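Local coordinates for protein arylamine n-acetyltransferase (PDB 1W5R) that catalyses acetyl transfer to the amino group of arylamines, probably through a catalytic triad, at residues Glu42-Leu47 with Phe256-Gly261; Gln247-Ile252 with Arg266-Arg271. The protein carries 1 engineered substitution. One frame throughout, in Å; residues are numbered along the deposited sequence.

Contacts 1 and 2 are neighbouring packing sites that touch: their segments alternate along the chain, and the two centres lie about 9 Å apart. Leu260 of contact 1 bridges them, its CD1 packing 3.7 Å from CG of Leu249 in contact 2. Polar links add to this: Arg271 NE lies 2.9 Å from Leu47 O, a probable hydrogen bond, and Phe256 N is placed likewise at 3.0 Å from Ala251 O. Contact 1 is the buried one and reaches Arg69 and Gly70, just before helix 73-87, whose start carries the catalytic cysteine in this family, replaced here by an engineered glutamine; contact 2 sits farther out, at the surface.

Contact 1 (Glu42-Leu47 with Phe256-Gly261); sequences ENLDPL and FGIDLG
Glu42, Leu44, Ile258 and Leu260 form a buried, mostly apolar contact where the lead-in and start of the short helix 44-47 meet the loop that follows helix 245-255. Ile258 crosses the aliphatic part of Glu42 obliquely, its CD1 3.8 Å from Glu42 CB, while its CG2 methyl reaches the carboxylate, 3.7 Å from Glu42 OE2. Farther along, Leu44 and Leu260 cross at about a right angle and meet through single methyls, Leu44 CD1 to Leu260 CD2 at 3.7 Å. Ile258 CG2 also approaches Leu44 CD1, at 4.1 Å, and so lies against both residues of 42-47 that take part. Part of the surroundings belongs to the five-stranded antiparallel sheet, whose edge strand 41-42 pairs with 212-216: Ile258 packs on Val213 of that second strand and on Ile252 of helix 245-255. Polar groups are tied down separately on each segment. With CG of Glu42 between backbone N and carbonyl carbon (chi1 52°) and a bend at chi2, OE1 accepts from Leu44 N at 3.0 Å, nearly along the C-O axis. OE2, beside the isoleucine, forms a salt bridge with Arg69 and accepts from Gly70 N, which probably favours a charged carboxylate despite its burial. In the loop, Asp259 OD1 closes an Asx turn by accepting from Gly261 N at 3.0 Å, from above the carboxylate plane.

Contact 2 (Gln247-Ile252 with Arg266-Arg271); sequences QVLDAI and RDVQAR
The first turn of the C-terminal helix 268-274 packs on helix 245-255, which follows strand 236-242, an outermost strand of the five-stranded antiparallel sheet, and Leu249 makes every close contact between the two segments. Its two methyls touch the backbone and first side-chain atoms of the incoming helix: CD1 comes to 3.9 Å from Gln269 CA, and CD2 to 4.0 Å from Gln269 CB. The same CD1 also touches a methyl of Val268, 4.2 Å from its CG1. The leucine therefore ends against the base of one residue and the branch of the residue before it. Gln269 crosses Leu249 at about a right angle. Placing CG opposite the backbone N (chi1 -158°) and running extended beyond it, the glutamine carries its chain past the leucine, with CG still 4.2 Å from Leu249 CD2, to pack on Ala245 and Ala246 at the start of the partner helix. Val272, a turn further along helix 268-274, adds contacts with both Val248 and Leu249.

The start of the second helix is secured within its own segment. Asp267, at the N-cap, accepts through OD1 from Ala270 N at 3.3 Å, a long but fairly straight bond (158° at the hydrogen) that arrives 60° out of the carboxylate plane. Elsewhere on helix 245-255, Gln247 packs on Gly235 of the second subunit.

No hydrogen bond joins the two segments, so their mutual hold rests on van der Waals contacts between aliphatic carbons; directional bonding instead shapes the beginning of helix 268-274, and the charged form of Asp267 would probably be favoured by the partial positive charge at the helix N-terminus.

Contact 1 (Glu42-Leu47 with Phe256-Gly261)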
ATOM      1  N   GLU A  42      -3.199  13.016 -15.982  1.00  8.17           N
ATOM      2  CA  GLU A  42      -4.623  12.723 -15.746  1.00  8.28           C
ATOM      3  C   GLU A  42      -5.389  12.826 -17.047  1.00  8.14           C
ATOM      4  O   GLU A  42      -5.001  13.564 -17.964  1.00  8.58           O
ATOM      5  CB  GLU A  42      -5.261  13.658 -14.716  1.00  9.32           C
ATOM      6  CG  GLU A  42      -5.018  15.133 -15.035  1.00  9.78           C
ATOM      7  CD  GLU A  42      -6.278  15.954 -15.137  1.00  9.72           C
ATOM      8  OE1 GLU A  42      -7.204  15.532 -15.864  1.00  9.44           O
ATOM      9  OE2 GLU A  42      -6.313  17.042 -14.537  1.00 11.60           O
ATOM     10  N   ASN A  43      -6.489  12.088 -17.114  1.00  8.21           N
ATOM     11  CA  ASN A  43      -7.373  12.141 -18.280  1.00  8.01           C
ATOM     12  C   ASN A  43      -8.809  12.485 -17.881  1.00  8.07           C
ATOM     13  O   ASN A  43      -9.741  11.958 -18.461  1.00  7.86           O
ATOM     14  CB  ASN A  43      -7.370  10.798 -19.020  1.00  8.81           C
ATOM     15  CG  ASN A  43      -8.080   9.721 -18.226  1.00  7.87           C
ATOM     16  OD1 ASN A  43      -7.958   9.685 -17.001  1.00  9.80           O
ATOM     17  ND2 ASN A  43      -8.837   8.856 -18.908  1.00  7.65           N
ATOM     18  N   LEU A  44      -8.986  13.347 -16.888  1.00  8.11           N
ATOM     19  CA  LEU A  44     -10.352  13.681 -16.468  1.00  8.64           C
ATOM     20  C   LEU A  44     -11.173  14.312 -17.601  1.00  8.47           C
ATOM     21  O   LEU A  44     -12.377  14.063 -17.692  1.00  9.15           O
ATOM     22  CB  LEU A  44     -10.351  14.591 -15.251  1.00  8.57           C
ATOM     23  CG  LEU A  44      -9.952  13.862 -13.964  1.00 10.68           C
ATOM     24  CD1 LEU A  44      -9.365  14.862 -12.974  1.00 11.71           C
ATOM     25  CD2 LEU A  44     -11.124  13.080 -13.358  1.00 11.67           C
ATOM     26  N   ASP A  45     -10.534  15.101 -18.470  1.00  9.22           N
ATOM     27  CA  ASP A  45     -11.293  15.715 -19.570  1.00  8.63           C
ATOM     28  C   ASP A  45     -11.897  14.639 -20.494  1.00  9.15           C
ATOM     29  O   ASP A  45     -13.115  14.574 -20.619  1.00  9.56           O
ATOM     30  CB  ASP A  45     -10.459  16.740 -20.352  1.00  9.89           C
ATOM     31  CG  ASP A  45     -10.399  18.102 -19.662  1.00 10.33           C
ATOM     32  OD1 ASP A  45     -10.950  18.267 -18.542  1.00 10.24           O
ATOM     33  OD2 ASP A  45      -9.785  19.025 -20.254  1.00 11.12           O
ATOM     34  N   PRO A  46     -11.070  13.780 -21.133  1.00  9.06           N
ATOM     35  CA  PRO A  46     -11.685  12.752 -22.005  1.00  9.14           C
ATOM     36  C   PRO A  46     -12.644  11.830 -21.266  1.00  9.22           C
ATOM     37  O   PRO A  46     -13.640  11.396 -21.850  1.00  9.47           O
ATOM     38  CB  PRO A  46     -10.500  11.942 -22.538  1.00 10.34           C
ATOM     39  CG  PRO A  46      -9.283  12.668 -22.177  1.00 11.20           C
ATOM     40  CD  PRO A  46      -9.594  13.768 -21.212  1.00  9.12           C
ATOM     41  N   LEU A  47     -12.345  11.527 -20.002  1.00  9.37           N
ATOM     42  CA  LEU A  47     -13.265  10.709 -19.192  1.00  9.41           C
ATOM     43  C   LEU A  47     -14.668  11.333 -19.141  1.00 10.57           C
ATOM     44  O   LEU A  47     -15.689  10.616 -19.226  1.00 11.64           O
ATOM     45  CB  LEU A  47     -12.713  10.505 -17.770  1.00  9.58           C
ATOM     46  CG  LEU A  47     -13.606   9.688 -16.812  1.00  9.49           C
ATOM     47  CD1 LEU A  47     -13.743   8.248 -17.271  1.00 11.39           C
ATOM     48  CD2 LEU A  47     -13.075   9.766 -15.391  1.00 10.96           C
ATOM     49  N   PHE A 256      -2.897  13.687  -5.536  1.00 22.38           N
ATOM     50  CA  PHE A 256      -2.390  14.082  -6.850  1.00 20.69           C
ATOM     51  C   PHE A 256      -2.413  15.590  -7.124  1.00 20.35           C
ATOM     52  O   PHE A 256      -1.894  16.057  -8.143  1.00 19.89           O
ATOM     53  CB  PHE A 256      -3.114  13.299  -7.952  1.00 19.30           C
ATOM     54  CG  PHE A 256      -2.765  11.835  -7.984  1.00 16.80           C
ATOM     55  CD1 PHE A 256      -3.664  10.877  -7.521  1.00 15.04           C
ATOM     56  CD2 PHE A 256      -1.534  11.413  -8.482  1.00 14.32           C
ATOM     57  CE1 PHE A 256      -3.346   9.506  -7.565  1.00 15.05           C
ATOM     58  CE2 PHE A 256      -1.200  10.068  -8.518  1.00 14.20           C
ATOM     59  CZ  PHE A 256      -2.109   9.102  -8.066  1.00 14.67           C
ATOM     60  N   GLY A 257      -3.017  16.352  -6.218  1.00 20.14           N
ATOM     61  CA  GLY A 257      -2.979  17.815  -6.299  1.00 19.64           C
ATOM     62  C   GLY A 257      -3.782  18.442  -7.427  1.00 19.44           C
ATOM     63  O   GLY A 257      -3.440  19.532  -7.902  1.00 19.72           O
ATOM     64  N   ILE A 258      -4.848  17.766  -7.853  1.00 19.03           N
ATOM     65  CA  ILE A 258      -5.686  18.257  -8.951  1.00 18.98           C
ATOM     66  C   ILE A 258      -6.917  18.978  -8.400  1.00 21.23           C
ATOM     67  O   ILE A 258      -7.661  18.428  -7.579  1.00 21.40           O
ATOM     68  CB  ILE A 258      -6.126  17.113  -9.913  1.00 18.25           C
ATOM     69  CG1 ILE A 258      -4.897  16.476 -10.575  1.00 16.72           C
ATOM     70  CG2 ILE A 258      -7.114  17.640 -10.982  1.00 17.36           C
ATOM     71  CD1 ILE A 258      -5.188  15.118 -11.234  1.00 17.27           C
ATOM     72  N   ASP A 259      -7.121  20.203  -8.881  1.00 23.55           N
ATOM     73  CA  ASP A 259      -8.277  21.016  -8.511  1.00 25.93           C
ATOM     74  C   ASP A 259      -9.508  20.624  -9.336  1.00 26.98           C
ATOM     75  O   ASP A 259      -9.581  20.932 -10.528  1.00 27.70           O
ATOM     76  CB  ASP A 259      -7.945  22.502  -8.707  1.00 26.25           C
ATOM     77  CG  ASP A 259      -9.137  23.423  -8.430  1.00 27.58           C
ATOM     78  OD1 ASP A 259     -10.068  23.015  -7.702  1.00 29.32           O
ATOM     79  OD2 ASP A 259      -9.129  24.560  -8.941  1.00 29.81           O
ATOM     80  N   LEU A 260     -10.461  19.949  -8.695  1.00 28.43           N
ATOM     81  CA  LEU A 260     -11.701  19.507  -9.358  1.00 29.64           C
ATOM     82  C   LEU A 260     -12.780  20.596  -9.442  1.00 30.58           C
ATOM     83  O   LEU A 260     -13.791  20.430 -10.135  1.00 30.57           O
ATOM     84  CB  LEU A 260     -12.261  18.250  -8.687  1.00 29.83           C
ATOM     85  CG  LEU A 260     -11.482  16.934  -8.800  1.00 30.16           C
ATOM     86  CD1 LEU A 260     -12.160  15.863  -7.967  1.00 30.68           C
ATOM     87  CD2 LEU A 260     -11.350  16.470 -10.249  1.00 29.73           C
ATOM     88  N   GLY A 261     -12.564  21.701  -8.732  1.00 31.40           N
ATOM     89  CA  GLY A 261     -13.399  22.896  -8.887  1.00 32.38           C
ATOM     90  C   GLY A 261     -13.471  23.331 -10.343  1.00 32.78           C
ATOM     91  O   GLY A 261     -14.497  23.840 -10.796  1.00 33.44           O
TER

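Contact 2 (Gln247-Ile252 with Arg266-Arg271)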
ATOM      1  N   GLN A 247     -13.502   8.181  -2.262  1.00 18.10           N
ATOM      2  CA  GLN A 247     -12.107   7.991  -1.874  1.00 18.18           C
ATOM      3  C   GLN A 247     -11.190   8.258  -3.071  1.00 17.11           C
ATOM      4  O   GLN A 247     -10.110   8.822  -2.905  1.00 17.93           O
ATOM      5  CB  GLN A 247     -11.850   6.574  -1.337  1.00 18.42           C
ATOM      6  CG  GLN A 247     -12.369   6.323   0.082  1.00 20.40           C
ATOM      7  CD  GLN A 247     -13.839   5.965   0.122  1.00 22.45           C
ATOM      8  OE1 GLN A 247     -14.549   6.342   1.057  1.00 26.40           O
ATOM      9  NE2 GLN A 247     -14.307   5.227  -0.873  1.00 22.68           N
ATOM     10  N   VAL A 248     -11.645   7.859  -4.264  1.00 17.44           N
ATOM     11  CA  VAL A 248     -10.900   8.119  -5.501  1.00 16.55           C
ATOM     12  C   VAL A 248     -10.766   9.633  -5.701  1.00 16.08           C
ATOM     13  O   VAL A 248      -9.665  10.141  -5.902  1.00 16.55           O
ATOM     14  CB  VAL A 248     -11.534   7.433  -6.735  1.00 16.00           C
ATOM     15  CG1 VAL A 248     -10.808   7.866  -8.022  1.00 15.58           C
ATOM     16  CG2 VAL A 248     -11.465   5.919  -6.593  1.00 16.38           C
ATOM     17  N   LEU A 249     -11.889  10.347  -5.591  1.00 17.10           N
ATOM     18  CA  LEU A 249     -11.868  11.800  -5.669  1.00 17.90           C
ATOM     19  C   LEU A 249     -10.991  12.470  -4.611  1.00 17.98           C
ATOM     20  O   LEU A 249     -10.283  13.439  -4.907  1.00 18.30           O
ATOM     21  CB  LEU A 249     -13.290  12.373  -5.658  1.00 18.54           C
ATOM     22  CG  LEU A 249     -13.888  12.686  -7.028  1.00 19.69           C
ATOM     23  CD1 LEU A 249     -14.287  11.429  -7.767  1.00 20.82           C
ATOM     24  CD2 LEU A 249     -15.072  13.635  -6.879  1.00 21.32           C
ATOM     25  N   ASP A 250     -11.011  11.945  -3.379  1.00 18.95           N
ATOM     26  CA  ASP A 250     -10.102  12.458  -2.356  1.00 20.20           C
ATOM     27  C   ASP A 250      -8.639  12.277  -2.763  1.00 19.72           C
ATOM     28  O   ASP A 250      -7.835  13.182  -2.567  1.00 20.25           O
ATOM     29  CB  ASP A 250     -10.350  11.824  -0.983  1.00 20.96           C
ATOM     30  CG  ASP A 250      -9.255  12.181   0.024  1.00 23.01           C
ATOM     31  OD1 ASP A 250      -8.445  11.287   0.358  1.00 26.64           O
ATOM     32  OD2 ASP A 250      -9.173  13.359   0.453  1.00 25.64           O
ATOM     33  N   ALA A 251      -8.301  11.114  -3.332  1.00 19.97           N
ATOM     34  CA  ALA A 251      -6.940  10.852  -3.800  1.00 19.70           C
ATOM     35  C   ALA A 251      -6.570  11.832  -4.910  1.00 19.48           C
ATOM     36  O   ALA A 251      -5.488  12.419  -4.900  1.00 19.74           O
ATOM     37  CB  ALA A 251      -6.796   9.408  -4.273  1.00 19.96           C
ATOM     38  N   ILE A 252      -7.500  12.034  -5.844  1.00 19.38           N
ATOM     39  CA  ILE A 252      -7.277  12.943  -6.966  1.00 19.54           C
ATOM     40  C   ILE A 252      -6.915  14.353  -6.471  1.00 19.84           C
ATOM     41  O   ILE A 252      -5.957  14.963  -6.934  1.00 19.35           O
ATOM     42  CB  ILE A 252      -8.507  12.957  -7.900  1.00 18.85           C
ATOM     43  CG1 ILE A 252      -8.582  11.650  -8.704  1.00 19.07           C
ATOM     44  CG2 ILE A 252      -8.484  14.170  -8.841  1.00 18.23           C
ATOM     45  CD1 ILE A 252      -9.879  11.481  -9.494  1.00 19.59           C
ATOM     46  N   ARG A 266     -20.272  18.800 -13.626  1.00 30.66           N
ATOM     47  CA  ARG A 266     -20.098  17.717 -14.588  1.00 29.76           C
ATOM     48  C   ARG A 266     -20.360  16.336 -13.962  1.00 28.89           C
ATOM     49  O   ARG A 266     -20.278  15.312 -14.642  1.00 29.18           O
ATOM     50  CB  ARG A 266     -18.732  17.810 -15.245  1.00 29.84           C
ATOM     51  CG  ARG A 266     -18.564  19.109 -16.016  1.00 30.04           C
ATOM     52  CD  ARG A 266     -17.411  19.059 -17.040  1.00 30.58           C
ATOM     53  NE  ARG A 266     -17.323  20.271 -17.852  1.00 30.58           N
ATOM     54  CZ  ARG A 266     -17.747  20.372 -19.110  1.00 30.70           C
ATOM     55  NH1 ARG A 266     -18.299  19.333 -19.724  1.00 30.39           N
ATOM     56  NH2 ARG A 266     -17.614  21.521 -19.758  1.00 31.33           N
ATOM     57  N   ASP A 267     -20.663  16.329 -12.671  1.00 27.45           N
ATOM     58  CA  ASP A 267     -20.861  15.100 -11.847  1.00 26.13           C
ATOM     59  C   ASP A 267     -19.716  14.117 -11.996  1.00 23.94           C
ATOM     60  O   ASP A 267     -19.876  12.956 -12.383  1.00 23.59           O
ATOM     61  CB  ASP A 267     -22.220  14.461 -12.066  1.00 26.72           C
ATOM     62  CG  ASP A 267     -22.635  13.665 -10.834  1.00 28.92           C
ATOM     63  OD1 ASP A 267     -21.772  13.460  -9.960  1.00 30.08           O
ATOM     64  OD2 ASP A 267     -23.814  13.262 -10.767  1.00 31.50           O
ATOM     65  N   VAL A 268     -18.543  14.643 -11.665  1.00 22.29           N
ATOM     66  CA  VAL A 268     -17.317  13.903 -11.700  1.00 20.49           C
ATOM     67  C   VAL A 268     -17.457  12.614 -10.890  1.00 20.15           C
ATOM     68  O   VAL A 268     -17.056  11.543 -11.349  1.00 18.74           O
ATOM     69  CB  VAL A 268     -16.156  14.741 -11.126  1.00 20.44           C
ATOM     70  CG1 VAL A 268     -14.870  13.938 -11.128  1.00 20.12           C
ATOM     71  CG2 VAL A 268     -15.978  16.032 -11.919  1.00 20.56           C
ATOM     72  N   GLN A 269     -18.034  12.718  -9.693  1.00 19.94           N
ATOM     73  CA  GLN A 269     -18.091  11.588  -8.784  1.00 20.06           C
ATOM     74  C   GLN A 269     -18.869  10.428  -9.403  1.00 18.62           C
ATOM     75  O   GLN A 269     -18.429   9.283  -9.327  1.00 19.36           O
ATOM     76  CB  GLN A 269     -18.678  11.996  -7.419  1.00 20.10           C
ATOM     77  CG  GLN A 269     -18.290  11.044  -6.287  1.00 21.30           C
ATOM     78  CD  GLN A 269     -18.999  11.341  -4.985  1.00 21.80           C
ATOM     79  OE1 GLN A 269     -18.410  11.899  -4.064  1.00 24.32           O
ATOM     80  NE2 GLN A 269     -20.275  10.971  -4.904  1.00 22.18           N
ATOM     81  N   ALA A 270     -20.005  10.726 -10.044  1.00 18.12           N
ATOM     82  CA  ALA A 270     -20.818   9.703 -10.698  1.00 17.12           C
ATOM     83  C   ALA A 270     -20.115   9.044 -11.886  1.00 16.54           C
ATOM     84  O   ALA A 270     -20.256   7.851 -12.105  1.00 16.52           O
ATOM     85  CB  ALA A 270     -22.178  10.266 -11.132  1.00 17.88           C
ATOM     86  N   ARG A 271     -19.339   9.817 -12.643  1.00 15.67           N
ATOM     87  CA  ARG A 271     -18.647   9.236 -13.778  1.00 14.53           C
ATOM     88  C   ARG A 271     -17.472   8.369 -13.318  1.00 13.70           C
ATOM     89  O   ARG A 271     -17.212   7.309 -13.880  1.00 14.27           O
ATOM     90  CB  ARG A 271     -18.163  10.341 -14.720  1.00 14.39           C
ATOM     91  CG  ARG A 271     -17.345   9.857 -15.917  1.00 14.64           C
ATOM     92  CD  ARG A 271     -18.060   8.801 -16.777  1.00 15.13           C
ATOM     93  NE  ARG A 271     -17.249   8.485 -17.954  1.00 15.21           N
ATOM     94  CZ  ARG A 271     -17.246   7.329 -18.606  1.00 15.47           C
ATOM     95  NH1 ARG A 271     -18.022   6.314 -18.217  1.00 16.34           N
ATOM     96  NH2 ARG A 271     -16.434   7.183 -19.653  1.00 16.78           N
TER